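Local structure of cytosolic IMP-GMP specific 5'-nucleotidase (Legionella pneumophila subsp. pneumophila, 4OHF) at residues R187-V192 and S225-K230; G202-I207 and L237-I242; I29-K34 and K183-E188; K196-Y201 and D436-S441. The protein probably hydrolyses nucleoside 5'-monophosphates such as IMP and GMP, using a magnesium ion bound in a HAD-type active site. All coordinates share one frame; numbering follows the deposited sequence.

Contact 1 of 4, residues R187-V192 and S225-K230; sequences REKEVV and SPFLDK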
# COMPACT_ATOMS: atom_id res chain seq x y z
N ARG B 187 -7.23 -43.17 -13.29
CA ARG B 187 -5.93 -43.83 -13.40
C ARG B 187 -5.46 -43.76 -14.85
O ARG B 187 -6.26 -43.76 -15.78
CB ARG B 187 -6.06 -45.28 -12.96
CG ARG B 187 -6.22 -45.46 -11.46
CD ARG B 187 -6.89 -46.78 -11.13
NE ARG B 187 -6.35 -47.37 -9.91
CZ ARG B 187 -6.82 -48.48 -9.35
NH1 ARG B 187 -7.85 -49.12 -9.91
NH2 ARG B 187 -6.26 -48.96 -8.25
N GLU B 188 -4.15 -43.68 -15.04
CA GLU B 188 -3.61 -43.58 -16.39
C GLU B 188 -2.22 -44.18 -16.45
O GLU B 188 -1.28 -43.64 -15.88
CB GLU B 188 -3.56 -42.10 -16.81
CG GLU B 188 -2.82 -41.83 -18.13
CD GLU B 188 -2.73 -40.34 -18.47
OE1 GLU B 188 -2.09 -40.01 -19.50
OE2 GLU B 188 -3.29 -39.50 -17.73
N LYS B 189 -2.11 -45.31 -17.15
CA LYS B 189 -0.83 -45.99 -17.31
C LYS B 189 0.27 -45.05 -17.80
O LYS B 189 1.38 -45.05 -17.29
CB LYS B 189 -0.97 -47.16 -18.28
CG LYS B 189 0.35 -47.86 -18.62
CD LYS B 189 0.18 -49.22 -19.30
CE LYS B 189 -0.49 -49.12 -20.68
NZ LYS B 189 -1.92 -48.68 -20.61
N GLU B 190 -0.05 -44.24 -18.80
CA GLU B 190 0.92 -43.32 -19.37
C GLU B 190 1.71 -42.50 -18.33
O GLU B 190 2.91 -42.30 -18.49
CB GLU B 190 0.23 -42.38 -20.36
CG GLU B 190 -0.34 -43.04 -21.62
CD GLU B 190 -1.44 -44.09 -21.34
OE1 GLU B 190 -2.41 -43.80 -20.59
OE2 GLU B 190 -1.35 -45.20 -21.90
N VAL B 191 1.04 -42.03 -17.28
CA VAL B 191 1.72 -41.24 -16.26
C VAL B 191 2.91 -41.99 -15.70
O VAL B 191 4.01 -41.45 -15.64
CB VAL B 191 0.77 -40.86 -15.08
CG1 VAL B 191 1.57 -40.27 -13.94
CG2 VAL B 191 -0.28 -39.87 -15.54
N VAL B 192 2.69 -43.24 -15.29
CA VAL B 192 3.75 -44.06 -14.73
C VAL B 192 4.86 -44.30 -15.76
O VAL B 192 6.04 -44.15 -15.45
CB VAL B 192 3.20 -45.40 -14.20
CG1 VAL B 192 4.33 -46.38 -13.95
CG2 VAL B 192 2.45 -45.16 -12.90
N SER B 225 0.66 -47.62 -8.35
CA SER B 225 1.05 -49.02 -8.19
C SER B 225 0.53 -49.94 -9.29
O SER B 225 1.30 -50.71 -9.87
CB SER B 225 0.59 -49.53 -6.82
OG SER B 225 1.31 -48.89 -5.77
N PRO B 226 -0.77 -49.86 -9.61
CA PRO B 226 -1.32 -50.73 -10.65
C PRO B 226 -0.49 -50.85 -11.93
O PRO B 226 -0.68 -51.79 -12.69
CB PRO B 226 -2.70 -50.11 -10.91
CG PRO B 226 -3.08 -49.61 -9.58
CD PRO B 226 -1.80 -48.94 -9.10
N PHE B 227 0.44 -49.93 -12.17
CA PHE B 227 1.25 -49.96 -13.39
C PHE B 227 2.74 -50.14 -13.14
O PHE B 227 3.57 -49.86 -14.01
CB PHE B 227 1.05 -48.66 -14.17
CG PHE B 227 -0.38 -48.24 -14.27
CD1 PHE B 227 -1.26 -48.92 -15.08
CD2 PHE B 227 -0.84 -47.15 -13.53
CE1 PHE B 227 -2.60 -48.54 -15.16
CE2 PHE B 227 -2.17 -46.76 -13.60
CZ PHE B 227 -3.05 -47.46 -14.42
N LEU B 228 3.09 -50.61 -11.95
CA LEU B 228 4.49 -50.84 -11.60
C LEU B 228 4.80 -52.33 -11.75
O LEU B 228 3.94 -53.17 -11.49
CB LEU B 228 4.75 -50.39 -10.16
CG LEU B 228 5.18 -48.95 -9.83
CD1 LEU B 228 4.59 -47.94 -10.80
CD2 LEU B 228 4.76 -48.65 -8.40
N ASP B 229 6.01 -52.66 -12.18
CA ASP B 229 6.39 -54.06 -12.34
C ASP B 229 6.35 -54.77 -10.99
O ASP B 229 6.50 -54.13 -9.94
CB ASP B 229 7.79 -54.17 -12.93
CG ASP B 229 7.84 -53.75 -14.39
OD1 ASP B 229 7.14 -54.38 -15.20
OD2 ASP B 229 8.58 -52.79 -14.71
N LYS B 230 6.15 -56.08 -11.02
CA LYS B 230 6.10 -56.87 -9.79
C LYS B 230 7.35 -56.57 -8.95
O LYS B 230 8.47 -56.71 -9.43
CB LYS B 230 6.04 -58.37 -10.12
CG LYS B 230 5.42 -59.24 -9.03
CD LYS B 230 3.94 -58.87 -8.81
CE LYS B 230 3.29 -59.68 -7.69
NZ LYS B 230 3.25 -61.14 -7.97

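Contact 2 of 4, residues G202-I207 and L237-I242; sequences GKKIFI and LFEFVI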
# COMPACT_ATOMS: atom_id res chain seq x y z
N GLY B 202 17.94 -39.68 -16.12
CA GLY B 202 18.61 -38.93 -15.07
C GLY B 202 17.83 -37.81 -14.42
O GLY B 202 18.38 -37.02 -13.66
N LYS B 203 16.54 -37.73 -14.72
CA LYS B 203 15.69 -36.70 -14.15
C LYS B 203 15.27 -37.09 -12.74
O LYS B 203 14.98 -38.25 -12.47
CB LYS B 203 14.45 -36.54 -15.01
CG LYS B 203 14.22 -35.16 -15.56
CD LYS B 203 15.30 -34.76 -16.54
CE LYS B 203 14.92 -33.47 -17.24
NZ LYS B 203 16.06 -32.98 -18.05
N LYS B 204 15.23 -36.12 -11.83
CA LYS B 204 14.79 -36.40 -10.47
C LYS B 204 13.37 -35.85 -10.35
O LYS B 204 13.10 -34.74 -10.77
CB LYS B 204 15.69 -35.71 -9.44
CG LYS B 204 16.98 -36.44 -9.13
CD LYS B 204 17.74 -35.67 -8.06
CE LYS B 204 19.06 -36.31 -7.69
NZ LYS B 204 19.78 -35.44 -6.69
N ILE B 205 12.47 -36.64 -9.79
CA ILE B 205 11.10 -36.21 -9.66
C ILE B 205 10.66 -36.17 -8.21
O ILE B 205 10.87 -37.13 -7.47
CB ILE B 205 10.18 -37.16 -10.45
CG1 ILE B 205 10.66 -37.19 -11.90
CG2 ILE B 205 8.73 -36.70 -10.36
CD1 ILE B 205 9.96 -38.21 -12.73
N PHE B 206 10.04 -35.07 -7.80
CA PHE B 206 9.55 -34.96 -6.43
C PHE B 206 8.11 -34.47 -6.40
O PHE B 206 7.66 -33.77 -7.30
CB PHE B 206 10.47 -34.06 -5.58
CG PHE B 206 10.46 -32.59 -5.96
CD1 PHE B 206 9.60 -31.69 -5.30
CD2 PHE B 206 11.37 -32.09 -6.89
CE1 PHE B 206 9.67 -30.31 -5.56
CE2 PHE B 206 11.44 -30.70 -7.16
CZ PHE B 206 10.59 -29.82 -6.49
N ILE B 207 7.39 -34.87 -5.35
CA ILE B 207 6.02 -34.46 -5.16
C ILE B 207 5.97 -33.29 -4.20
O ILE B 207 6.69 -33.26 -3.20
CB ILE B 207 5.19 -35.62 -4.59
CG1 ILE B 207 5.08 -36.74 -5.63
CG2 ILE B 207 3.79 -35.14 -4.18
CD1 ILE B 207 4.33 -37.93 -5.16
N LEU B 237 9.81 -43.92 -7.61
CA LEU B 237 9.59 -42.93 -8.65
C LEU B 237 9.94 -41.53 -8.15
O LEU B 237 10.29 -40.66 -8.94
CB LEU B 237 8.13 -42.96 -9.08
CG LEU B 237 7.62 -44.20 -9.82
CD1 LEU B 237 6.12 -44.10 -10.01
CD2 LEU B 237 8.32 -44.30 -11.16
N PHE B 238 9.86 -41.32 -6.84
CA PHE B 238 10.12 -40.00 -6.29
C PHE B 238 11.33 -39.83 -5.36
O PHE B 238 11.51 -40.59 -4.41
CB PHE B 238 8.85 -39.51 -5.60
CG PHE B 238 7.63 -39.64 -6.47
CD1 PHE B 238 7.47 -38.83 -7.58
CD2 PHE B 238 6.67 -40.61 -6.21
CE1 PHE B 238 6.39 -39.00 -8.43
CE2 PHE B 238 5.57 -40.79 -7.05
CZ PHE B 238 5.44 -39.98 -8.16
N GLU B 239 12.14 -38.82 -5.65
CA GLU B 239 13.33 -38.51 -4.87
C GLU B 239 12.86 -37.99 -3.51
O GLU B 239 13.28 -38.50 -2.48
CB GLU B 239 14.15 -37.44 -5.59
CG GLU B 239 15.56 -37.25 -5.05
CD GLU B 239 16.49 -38.43 -5.34
OE1 GLU B 239 17.70 -38.32 -5.08
OE2 GLU B 239 16.00 -39.48 -5.83
N PHE B 240 12.00 -36.98 -3.53
CA PHE B 240 11.43 -36.40 -2.31
C PHE B 240 9.93 -36.35 -2.47
O PHE B 240 9.39 -36.31 -3.58
CB PHE B 240 11.87 -34.96 -2.09
CG PHE B 240 13.33 -34.79 -1.87
CD1 PHE B 240 14.20 -34.65 -2.94
CD2 PHE B 240 13.84 -34.75 -0.57
CE1 PHE B 240 15.56 -34.46 -2.73
CE2 PHE B 240 15.19 -34.56 -0.34
CZ PHE B 240 16.06 -34.42 -1.43
N VAL B 241 9.25 -36.34 -1.33
CA VAL B 241 7.82 -36.23 -1.35
C VAL B 241 7.50 -35.31 -0.19
O VAL B 241 7.62 -35.69 0.96
CB VAL B 241 7.12 -37.63 -1.24
CG1 VAL B 241 7.78 -38.44 -0.17
CG2 VAL B 241 5.63 -37.47 -0.96
N ILE B 242 7.15 -34.07 -0.53
CA ILE B 242 6.83 -33.02 0.43
C ILE B 242 5.32 -32.82 0.60
O ILE B 242 4.61 -32.44 -0.34
CB ILE B 242 7.50 -31.70 -0.02
CG1 ILE B 242 8.97 -31.95 -0.35
CG2 ILE B 242 7.37 -30.65 1.07
CD1 ILE B 242 9.71 -30.74 -0.90
O HOH W 1 12.80 -39.63 -9.11

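Contact 3 of 4, residues I29-K34 and K183-E188; sequences IRYNSK and KYVIRE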
# COMPACT_ATOMS: atom_id res chain seq x y z
N ILE B 29 -1.94 -36.76 -10.12
CA ILE B 29 -3.07 -37.66 -10.01
C ILE B 29 -4.33 -36.99 -10.56
O ILE B 29 -4.76 -35.96 -10.06
CB ILE B 29 -3.28 -38.07 -8.55
CG1 ILE B 29 -2.10 -38.95 -8.12
CG2 ILE B 29 -4.60 -38.80 -8.37
CD1 ILE B 29 -2.12 -39.34 -6.65
N ARG B 30 -4.91 -37.58 -11.59
CA ARG B 30 -6.10 -36.99 -12.20
C ARG B 30 -7.43 -37.29 -11.49
O ARG B 30 -7.65 -38.39 -10.98
CB ARG B 30 -6.19 -37.40 -13.68
CG ARG B 30 -6.05 -36.24 -14.66
CD ARG B 30 -5.00 -36.48 -15.72
NE ARG B 30 -5.26 -37.67 -16.53
CZ ARG B 30 -6.33 -37.86 -17.30
NH1 ARG B 30 -7.27 -36.93 -17.39
NH2 ARG B 30 -6.45 -38.99 -17.99
N TYR B 31 -8.29 -36.28 -11.45
CA TYR B 31 -9.61 -36.41 -10.83
C TYR B 31 -10.70 -36.17 -11.85
O TYR B 31 -10.51 -35.44 -12.82
CB TYR B 31 -9.79 -35.38 -9.71
CG TYR B 31 -9.10 -35.72 -8.41
CD1 TYR B 31 -9.77 -36.41 -7.40
CD2 TYR B 31 -7.79 -35.31 -8.17
CE1 TYR B 31 -9.15 -36.69 -6.19
CE2 TYR B 31 -7.16 -35.58 -6.96
CZ TYR B 31 -7.85 -36.28 -5.97
OH TYR B 31 -7.24 -36.56 -4.78
N ASN B 32 -11.85 -36.78 -11.61
CA ASN B 32 -13.02 -36.61 -12.45
C ASN B 32 -13.57 -35.22 -12.09
O ASN B 32 -14.24 -35.06 -11.06
CB ASN B 32 -14.04 -37.69 -12.12
CG ASN B 32 -15.25 -37.62 -12.99
OD1 ASN B 32 -15.96 -36.60 -13.04
ND2 ASN B 32 -15.51 -38.70 -13.71
N SER B 33 -13.28 -34.23 -12.92
CA SER B 33 -13.70 -32.85 -12.67
C SER B 33 -15.15 -32.62 -12.26
O SER B 33 -15.41 -31.97 -11.25
CB SER B 33 -13.37 -31.97 -13.87
OG SER B 33 -11.99 -31.69 -13.94
N LYS B 34 -16.08 -33.14 -13.04
CA LYS B 34 -17.50 -32.95 -12.75
C LYS B 34 -17.82 -33.51 -11.37
O LYS B 34 -18.35 -32.79 -10.52
CB LYS B 34 -18.34 -33.66 -13.80
CG LYS B 34 -19.47 -32.81 -14.36
CD LYS B 34 -20.82 -33.10 -13.72
CE LYS B 34 -21.37 -34.46 -14.12
NZ LYS B 34 -20.62 -35.61 -13.50
N LYS B 183 -14.61 -43.43 -8.11
CA LYS B 183 -15.57 -42.49 -8.65
C LYS B 183 -14.91 -41.11 -8.80
O LYS B 183 -15.37 -40.28 -9.57
CB LYS B 183 -16.78 -42.37 -7.72
CG LYS B 183 -17.76 -41.28 -8.12
CD LYS B 183 -18.73 -40.95 -7.01
CE LYS B 183 -19.69 -39.84 -7.45
NZ LYS B 183 -20.63 -39.47 -6.36
N TYR B 184 -13.82 -40.88 -8.06
CA TYR B 184 -13.16 -39.59 -8.10
C TYR B 184 -11.82 -39.50 -8.81
O TYR B 184 -11.59 -38.55 -9.55
CB TYR B 184 -13.04 -39.03 -6.68
CG TYR B 184 -14.38 -38.62 -6.13
CD1 TYR B 184 -15.05 -37.50 -6.64
CD2 TYR B 184 -15.01 -39.37 -5.14
CE1 TYR B 184 -16.31 -37.13 -6.17
CE2 TYR B 184 -16.27 -39.02 -4.66
CZ TYR B 184 -16.91 -37.90 -5.18
OH TYR B 184 -18.16 -37.54 -4.71
N VAL B 185 -10.94 -40.47 -8.61
CA VAL B 185 -9.64 -40.40 -9.27
C VAL B 185 -9.50 -41.28 -10.52
O VAL B 185 -9.87 -42.45 -10.54
CB VAL B 185 -8.46 -40.68 -8.27
CG1 VAL B 185 -9.00 -41.12 -6.95
CG2 VAL B 185 -7.49 -41.72 -8.84
N ILE B 186 -8.96 -40.67 -11.57
CA ILE B 186 -8.75 -41.34 -12.84
C ILE B 186 -7.34 -41.91 -12.89
O ILE B 186 -6.37 -41.23 -12.56
CB ILE B 186 -8.92 -40.36 -14.02
CG1 ILE B 186 -10.33 -39.81 -14.06
CG2 ILE B 186 -8.63 -41.05 -15.33
CD1 ILE B 186 -10.52 -38.72 -15.10
N ARG B 187 -7.23 -43.17 -13.29
CA ARG B 187 -5.93 -43.83 -13.40
C ARG B 187 -5.46 -43.76 -14.85
O ARG B 187 -6.26 -43.76 -15.78
CB ARG B 187 -6.06 -45.28 -12.96
CG ARG B 187 -6.22 -45.46 -11.46
CD ARG B 187 -6.89 -46.78 -11.13
NE ARG B 187 -6.35 -47.37 -9.91
CZ ARG B 187 -6.82 -48.48 -9.35
NH1 ARG B 187 -7.85 -49.12 -9.91
NH2 ARG B 187 -6.26 -48.96 -8.25
N GLU B 188 -4.15 -43.68 -15.04
CA GLU B 188 -3.61 -43.58 -16.39
C GLU B 188 -2.22 -44.18 -16.45
O GLU B 188 -1.28 -43.64 -15.88
CB GLU B 188 -3.56 -42.10 -16.81
CG GLU B 188 -2.82 -41.83 -18.13
CD GLU B 188 -2.73 -40.34 -18.47
OE1 GLU B 188 -2.09 -40.01 -19.50
OE2 GLU B 188 -3.29 -39.50 -17.73

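Contact 4 of 4, residues K196-Y201 and D436-S441; sequences KHFIRY and DLLEHS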
# COMPACT_ATOMS: atom_id res chain seq x y z
N LYS B 196 8.82 -42.98 -15.44
CA LYS B 196 9.92 -43.89 -15.65
C LYS B 196 10.78 -43.36 -16.78
O LYS B 196 12.00 -43.28 -16.68
CB LYS B 196 9.41 -45.28 -15.98
CG LYS B 196 8.98 -46.08 -14.77
CD LYS B 196 8.84 -47.53 -15.16
CE LYS B 196 8.36 -48.41 -14.02
NZ LYS B 196 8.34 -49.85 -14.42
N HIS B 197 10.13 -42.97 -17.87
CA HIS B 197 10.86 -42.43 -18.99
C HIS B 197 11.83 -41.36 -18.49
O HIS B 197 13.04 -41.50 -18.61
CB HIS B 197 9.89 -41.80 -19.99
CG HIS B 197 10.52 -41.44 -21.30
ND1 HIS B 197 10.06 -40.41 -22.09
CD2 HIS B 197 11.57 -41.99 -21.96
CE1 HIS B 197 10.80 -40.33 -23.18
NE2 HIS B 197 11.72 -41.28 -23.13
N PHE B 198 11.28 -40.29 -17.92
CA PHE B 198 12.10 -39.19 -17.40
C PHE B 198 13.20 -39.61 -16.43
O PHE B 198 14.33 -39.12 -16.52
CB PHE B 198 11.22 -38.12 -16.74
CG PHE B 198 10.70 -37.08 -17.69
CD1 PHE B 198 10.87 -35.73 -17.42
CD2 PHE B 198 10.05 -37.45 -18.87
CE1 PHE B 198 10.40 -34.76 -18.30
CE2 PHE B 198 9.58 -36.48 -19.75
CZ PHE B 198 9.75 -35.13 -19.46
N ILE B 199 12.87 -40.47 -15.48
CA ILE B 199 13.87 -40.90 -14.51
C ILE B 199 15.00 -41.62 -15.22
O ILE B 199 16.18 -41.43 -14.92
CB ILE B 199 13.25 -41.85 -13.47
CG1 ILE B 199 12.10 -41.14 -12.76
CG2 ILE B 199 14.31 -42.28 -12.47
CD1 ILE B 199 11.23 -42.06 -11.94
N ARG B 200 14.63 -42.43 -16.20
CA ARG B 200 15.57 -43.20 -16.99
C ARG B 200 16.67 -42.29 -17.54
O ARG B 200 17.82 -42.70 -17.63
CB ARG B 200 14.81 -43.89 -18.12
CG ARG B 200 15.52 -45.03 -18.79
CD ARG B 200 14.55 -45.70 -19.76
NE ARG B 200 13.37 -46.22 -19.06
CZ ARG B 200 12.12 -46.13 -19.50
NH1 ARG B 200 11.13 -46.64 -18.78
NH2 ARG B 200 11.85 -45.51 -20.65
N TYR B 201 16.31 -41.06 -17.89
CA TYR B 201 17.27 -40.09 -18.43
C TYR B 201 17.96 -39.23 -17.37
O TYR B 201 18.48 -38.17 -17.68
CB TYR B 201 16.59 -39.16 -19.43
CG TYR B 201 16.39 -39.75 -20.82
CD1 TYR B 201 17.13 -39.28 -21.91
CD2 TYR B 201 15.42 -40.73 -21.05
CE1 TYR B 201 16.90 -39.78 -23.20
CE2 TYR B 201 15.18 -41.24 -22.34
CZ TYR B 201 15.93 -40.75 -23.41
OH TYR B 201 15.69 -41.24 -24.67
N ASP B 436 1.03 -35.56 -21.15
CA ASP B 436 1.27 -34.87 -22.41
C ASP B 436 2.75 -34.48 -22.37
O ASP B 436 3.52 -34.74 -23.29
CB ASP B 436 0.38 -33.62 -22.54
CG ASP B 436 -1.08 -33.96 -22.81
OD1 ASP B 436 -1.95 -33.06 -22.68
OD2 ASP B 436 -1.37 -35.14 -23.15
N LEU B 437 3.16 -33.86 -21.27
CA LEU B 437 4.56 -33.48 -21.14
C LEU B 437 5.47 -34.71 -21.05
O LEU B 437 6.46 -34.80 -21.78
CB LEU B 437 4.76 -32.60 -19.91
CG LEU B 437 6.22 -32.28 -19.58
CD1 LEU B 437 6.85 -31.53 -20.74
CD2 LEU B 437 6.29 -31.46 -18.30
N LEU B 438 5.15 -35.65 -20.16
CA LEU B 438 6.01 -36.81 -19.97
C LEU B 438 6.17 -37.70 -21.20
O LEU B 438 7.00 -38.60 -21.21
CB LEU B 438 5.52 -37.64 -18.79
CG LEU B 438 5.43 -36.91 -17.45
CD1 LEU B 438 4.85 -37.84 -16.40
CD2 LEU B 438 6.80 -36.42 -17.03
N GLU B 439 5.39 -37.43 -22.23
CA GLU B 439 5.45 -38.21 -23.46
C GLU B 439 6.48 -37.60 -24.41
O GLU B 439 6.81 -38.16 -25.45
CB GLU B 439 4.07 -38.21 -24.13
CG GLU B 439 3.70 -39.52 -24.76
CD GLU B 439 3.33 -40.56 -23.72
OE1 GLU B 439 2.17 -40.54 -23.25
OE2 GLU B 439 4.20 -41.38 -23.37
N HIS B 440 6.95 -36.41 -24.06
CA HIS B 440 7.96 -35.71 -24.84
C HIS B 440 9.33 -36.16 -24.36
O HIS B 440 9.47 -36.84 -23.35
CB HIS B 440 7.84 -34.20 -24.65
CG HIS B 440 6.69 -33.59 -25.39
ND1 HIS B 440 5.38 -33.90 -25.11
CD2 HIS B 440 6.66 -32.72 -26.42
CE1 HIS B 440 4.59 -33.23 -25.93
NE2 HIS B 440 5.34 -32.51 -26.74
N SER B 441 10.35 -35.75 -25.10
CA SER B 441 11.72 -36.10 -24.77
C SER B 441 12.18 -35.31 -23.55
O SER B 441 12.07 -34.09 -23.51
CB SER B 441 12.63 -35.77 -25.95
OG SER B 441 13.99 -35.88 -25.57

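Contact 1 of 4, residues R187-V192 and S225-K230
Phe227 lies flat on the backbone at the start of helix 189-200, and following it outward from CB accounts for most of the contact. Its CB meets Val192 CB at 3.9 Å. With CG turned away from the carbonyl carbon (chi1 -44°), the ring reaches past Val192 to the entry of the helix. On one flank CD2 touches Val192 CG2, also at 3.9 Å; on the other, CD1 comes against Lys189 CB at 3.7 Å. The ring centre is met by Lys189 CA, which sits 3.6 Å from the centroid and only 7° off the ring normal, a CH-pi contact made by main chain. CE2 borders the Glu188 carbonyl carbon. At the tip, Phe227 CZ lies 3.6 Å from Lys189 N. Arg187 CB closes the ring edge in its plane. The opposite face is covered from within its own loop by Pro226 CB, so the ring is clamped between a proline and a helix backbone.

Two smaller contacts extend this. Val192 CG1 presses on Leu228 CD1 at 3.5 Å, the two side chains crossing at about a right angle. Arg187 NH2 comes obliquely to Pro226 CG at 3.5 Å, but its polar partner is Tyr222 O, and the Tyr222 ring adds a cation-pi contact. Beyond Lys189 lies Ile366 of the second subunit. The Phe227 ring joins the first turn of helix 189-200 to the loop after helix 213-224, two successive helices of the Rossmann-like alpha/beta core of a HAD-family enzyme.

Contact 2 of 4, residues G202-I207 and L237-I242
Three backbone hydrogen bonds tie Gly202-Ile207 to Leu237-Ile242. Glu239 N gives to Ile205 O at 2.8 Å, and Ile242 N gives to Ile207 O, also at 2.8 Å. Between them Ile207 N donates to Phe240 O at 3.0 Å. Ile207 thus uses both its N-H and its carbonyl on the residues flanking Val241, as in a regular parallel pair. The same pattern is approached around Phe238, but there a water is interposed: it accepts from Ile205 N at 3.1 Å and donates to Leu237 O at 2.7 Å. At the solvent end, the extended Lys204 chain slants across the bent Glu239, and NZ and OE1 make only a long salt bridge.

Next come the side chains. Ile207 CD1 stands over the centre of the Phe238 ring, 3.6 Å from its centroid and 10° off the normal, while Leu237 CB backs the other face. Ile205 CG2 adds to the ring edge, 3.7 Å from Phe238 CD1. Across the sheet from these residues, Phe206 CB meets Phe240 CB at 3.9 Å. Phe206 holds CG between its backbone N and carbonyl carbon (chi1 68°), which carries its ring away from the neighbouring strand; both phenyl rings meet Phe287.

Strands 204-208 and 240-243 form a beta-alpha-beta unit with helix 213-224. Ile207 and Phe238 pack further on Leu28, at the end of helix 24-28, which follows Asp23 and includes Asp25, both magnesium ligands. Polarity across this contact is thus mostly that of the backbone, and the buried side chains that cross it are hydrocarbon and aromatic.

Contact 3 of 4, residues I29-K34 and K183-E188
Arg30 lays one face of its guanidinium over Ile186 CG2, with NH2 4.0 Å from that methyl. Its chain, bent at chi2 and chi3, brings NE to Glu188 OE2 at 2.9 Å. The carboxylate oxygen is met nearly along its C-O bond but lies 22° out of the guanidinium plane, and NH2 adds a weak second bond to it at 3.2 Å. With the two planes 89° apart, this salt bridge rests on a single oxygen; OE1 is taken by Ser435. Glu188 gets there fully extended, CG anti to the backbone N (chi1 172°).

The backbones run antiparallel. Ile186 N donates to Arg30 O at 2.7 Å, and Asn32 N to Tyr184 O, again at 2.7 Å. Between these bonds Tyr31 and Val185 form a non-hydrogen-bonded pair. A short ribbon just after the short helix 24-28, which carries the magnesium ligand Asp25, with some 150 residues inserted between its strands, is consistent with the HAD squiggle and flap, the insert being a cap of the C1 type.

Tyr31 and Val185 share the face turned to the core. Tyr31 CD1 passes Tyr184 CB at 4.3 Å, and its hydroxyl is hydrogen-bonded to Asp25 as well as to Tyr215, which makes Tyr31 a second-shell residue of the metal site. Val185 CG2 meets Ile29 CG2 at 4.1 Å, and helix 213-224 packs against both residues. Asn32 is the N-cap of helix 33-51, its OD1 accepting from Asn35 N, while its CB leans on the Tyr184 and Lys183 carbonyls.

Contact 4 of 4, residues K196-Y201 and D436-S441
Phe198, Leu438 and His197 bury the most area here, and the phenyl ring is the centre of it. Leu438 CD2 stands over one face of the Phe198 ring, 3.8 Å from the centroid and 7° off the normal, with the two side chains at about a right angle. Leu438 CG is anti to its carbonyl carbon (chi1 -58°), which turns the end of the branch to the ring although the CB itself does not face helix 189-200. The outer atoms of the same phenyl reach main chain: CE2 lies 3.6 Å from Leu438 CA and equally 3.6 Å from His440 O, while CZ comes to Leu437 O at 4.0 Å.

This joins the last turns of helix 189-200 to the short helix 434-438 near the C terminus. That helix follows strand 429-431, next to the outermost strand 7-8 of the main sheet, so a late part of the chain is folded back on a helix of the HAD core. Leu438 also packs on Leu195, and Leu437 on Ile429 and Met431.

His197 presents its ring edge to the carbonyls of Leu438, at the end of the helix, and of His440, in the loop after it. ND1 is 3.7 Å from Leu438 O, which lies in the ring plane, and CE1 is 3.7 Å from His440 O; these are polar contacts without a hydrogen bond. His440 turns its own ring back, ND1 donating to Asp436 O at 2.7 Å nearly in the ring plane. The second subunit closes over this side, its Cys362 packing on His197, its Val359 on His440, and its Gln381 hydrogen-bonded to Ser441 OG.

In the fold
From the N terminus, contact 3 closes first: residues 29-34 and 183-188 bracket a large insert and return the chain to the alpha/beta core. It ends where contact 1 begins, sharing Arg187 and Glu188. Helix 189-200 then serves both contact 1, at its start, and contact 4, at its end. Contact 1 crosses contact 2 along the chain and also crosses contact 4, whereas contact 2 is nested inside the long loop that contact 4 closes. They also touch in space: Leu228 meets Leu237, Asp229 forms a salt bridge with Lys196, and Ile199 packs on Ile205. Together they tie sheet, flanking helices, insert base and C-terminal region, with contacts 1 and 4 reaching the second subunit.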